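Local coordinates for protein particle-associated lyase (Acinetobacter bacteriophage AP22, PDB 4Y9V) that probably recognises and cleaves the capsular polysaccharide of Acinetobacter baumannii as the trimeric tailspike lyase of the phage, at residues T418-G423 with N454-G459. Residues are numbered along the deposited sequence; the frame is centred on the assembly and turned at random. Where two conformers were deposited one is given.
Sequences TVKLDG and NVHITG
Asn-454 turns its amide onto the hydroxyl of Thr-418: ND2 donates to OG1 at 3.0 Å, almost straight and with OG1 in the amide plane. CG anti to its own carbonyl carbon (chi1 -49°) brings the amide to Thr-418. Its other end, OD1, accepts a hydrogen bond from Tyr-488 N, so both ends of the group are held. From here the strands run parallel, with their axes 4.6 Å apart at closest approach, joined by five backbone hydrogen bonds from Val-419 N to Asn-454 O through Gly-423 N to Thr-458 O. Val-419, Leu-421, Val-455 and Ile-457 turn to the apolar face; Leu-421 CB meets Ile-457 CG1 only loosely, at 4.4 Å, and on that face the side chains also touch strands 435-441 and 470-476. On the other face the extended Lys-420 lies alongside His-456, its CE 3.6 Å from ring ND1, and both pack against a second subunit. Asp-422 and Gly-459 are partly exposed and meet more loosely, OD1 of Asp-422 resting 3.4 Å from Gly-459 CA, with a sodium ion bound near that glycine. These strands belong to successive coils of the pectin lyase-like parallel beta-helix, stacked between strand 384-389 beside 418-422 and strand 486-496 beside 454-458, where Thr-458 OG1 is hydrogen-bonded to Asp-492 OD1.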
loop_
_atom_site.group_PDB
_atom_site.type_symbol
_atom_site.label_atom_id
_atom_site.label_comp_id
_atom_site.label_asym_id
_atom_site.label_seq_id
_atom_site.Cartn_x
_atom_site.Cartn_y
_atom_site.Cartn_z
ATOM N N THR A 418 -17.837 5.169 -11.121
ATOM C CA THR A 418 -16.629 4.867 -11.890
ATOM C C THR A 418 -16.007 3.579 -11.389
ATOM O O THR A 418 -15.750 3.486 -10.179
ATOM C CB THR A 418 -15.619 5.999 -11.758
ATOM O OG1 THR A 418 -16.175 7.224 -12.249
ATOM C CG2 THR A 418 -14.328 5.730 -12.521
ATOM N N VAL A 419 -15.764 2.628 -12.254
ATOM C CA VAL A 419 -14.962 1.447 -11.923
ATOM C C VAL A 419 -13.544 1.688 -12.425
ATOM O O VAL A 419 -13.399 1.938 -13.637
ATOM C CB VAL A 419 -15.530 0.161 -12.538
ATOM C CG1 VAL A 419 -14.620 -1.026 -12.215
ATOM C CG2 VAL A 419 -16.946 -0.099 -12.068
ATOM N N LYS A 420 -12.575 1.575 -11.547
ATOM C CA LYS A 420 -11.175 1.872 -11.870
ATOM C C LYS A 420 -10.319 0.648 -11.535
ATOM O O LYS A 420 -9.971 0.435 -10.384
ATOM C CB LYS A 420 -10.661 3.110 -11.133
ATOM C CG LYS A 420 -9.399 3.723 -11.699
ATOM C CD LYS A 420 -9.070 5.134 -11.158
ATOM C CE LYS A 420 -7.931 5.767 -11.896
ATOM N NZ LYS A 420 -7.695 7.136 -11.352
ATOM N N LEU A 421 -10.012 -0.171 -12.565
ATOM C CA LEU A 421 -9.240 -1.408 -12.414
ATOM C C LEU A 421 -7.849 -1.081 -12.950
ATOM O O LEU A 421 -7.677 -0.869 -14.138
ATOM C CB LEU A 421 -9.942 -2.540 -13.159
ATOM C CG LEU A 421 -9.445 -3.954 -12.837
ATOM C CD1 LEU A 421 -10.409 -4.960 -13.494
ATOM C CD2 LEU A 421 -8.020 -4.240 -13.282
ATOM N N ASP A 422 -6.903 -0.985 -12.020
ATOM C CA ASP A 422 -5.559 -0.470 -12.273
ATOM C C ASP A 422 -4.549 -1.541 -11.890
ATOM O O ASP A 422 -4.290 -1.760 -10.705
ATOM C CB ASP A 422 -5.355 0.799 -11.477
ATOM C CG ASP A 422 -4.051 1.479 -11.601
ATOM O OD1 ASP A 422 -3.265 1.140 -12.493
ATOM O OD2 ASP A 422 -3.788 2.403 -10.738
ATOM N N GLY A 423 -4.002 -2.220 -12.889
ATOM C CA GLY A 423 -3.032 -3.244 -12.674
ATOM C C GLY A 423 -3.633 -4.547 -12.140
ATOM O O GLY A 423 -4.809 -4.676 -11.911
ATOM N N ASN A 454 -18.691 5.404 -15.654
ATOM C CA ASN A 454 -17.392 5.450 -16.277
ATOM C C ASN A 454 -16.639 4.154 -15.932
ATOM O O ASN A 454 -16.829 3.594 -14.858
ATOM C CB ASN A 454 -16.548 6.623 -15.783
ATOM C CG ASN A 454 -17.312 7.922 -15.813
ATOM O OD1 ASN A 454 -17.738 8.392 -16.880
ATOM N ND2 ASN A 454 -17.482 8.510 -14.659
ATOM N N VAL A 455 -15.746 3.720 -16.842
ATOM C CA VAL A 455 -14.904 2.558 -16.580
ATOM C C VAL A 455 -13.502 2.892 -17.034
ATOM O O VAL A 455 -13.313 3.459 -18.113
ATOM C CB VAL A 455 -15.431 1.286 -17.323
ATOM C CG1 VAL A 455 -14.483 0.116 -17.124
ATOM C CG2 VAL A 455 -16.840 0.937 -16.860
ATOM N N HIS A 456 -12.509 2.568 -16.198
ATOM C CA HIS A 456 -11.102 2.913 -16.450
ATOM C C HIS A 456 -10.288 1.689 -16.132
ATOM O O HIS A 456 -10.173 1.311 -14.955
ATOM C CB HIS A 456 -10.746 4.131 -15.588
ATOM C CG HIS A 456 -9.415 4.767 -15.871
ATOM N ND1 HIS A 456 -9.127 5.984 -15.311
ATOM C CD2 HIS A 456 -8.395 4.417 -16.670
ATOM C CE1 HIS A 456 -7.927 6.327 -15.746
ATOM N NE2 HIS A 456 -7.431 5.404 -16.571
ATOM N N ILE A 457 -9.751 1.024 -17.153
ATOM C CA ILE A 457 -8.969 -0.195 -17.032
ATOM C C ILE A 457 -7.577 0.091 -17.611
ATOM O O ILE A 457 -7.450 0.493 -18.752
ATOM C CB ILE A 457 -9.615 -1.397 -17.752
ATOM C CG1 ILE A 457 -11.048 -1.620 -17.332
ATOM C CG2 ILE A 457 -8.762 -2.619 -17.537
ATOM C CD1 ILE A 457 -11.765 -2.751 -18.046
ATOM N N THR A 458 -6.560 -0.049 -16.755
ATOM C CA THR A 458 -5.252 0.482 -17.076
ATOM C C THR A 458 -4.184 -0.232 -16.249
ATOM O O THR A 458 -4.463 -1.219 -15.556
ATOM C CB THR A 458 -5.283 2.018 -16.847
ATOM O OG1 THR A 458 -4.127 2.603 -17.445
ATOM C CG2 THR A 458 -5.385 2.410 -15.390
ATOM N N GLY A 459 -2.955 0.289 -16.295
ATOM C CA GLY A 459 -1.943 -0.171 -15.368
ATOM C C GLY A 459 -1.282 -1.469 -15.697
ATOM O O GLY A 459 -0.643 -2.077 -14.841
#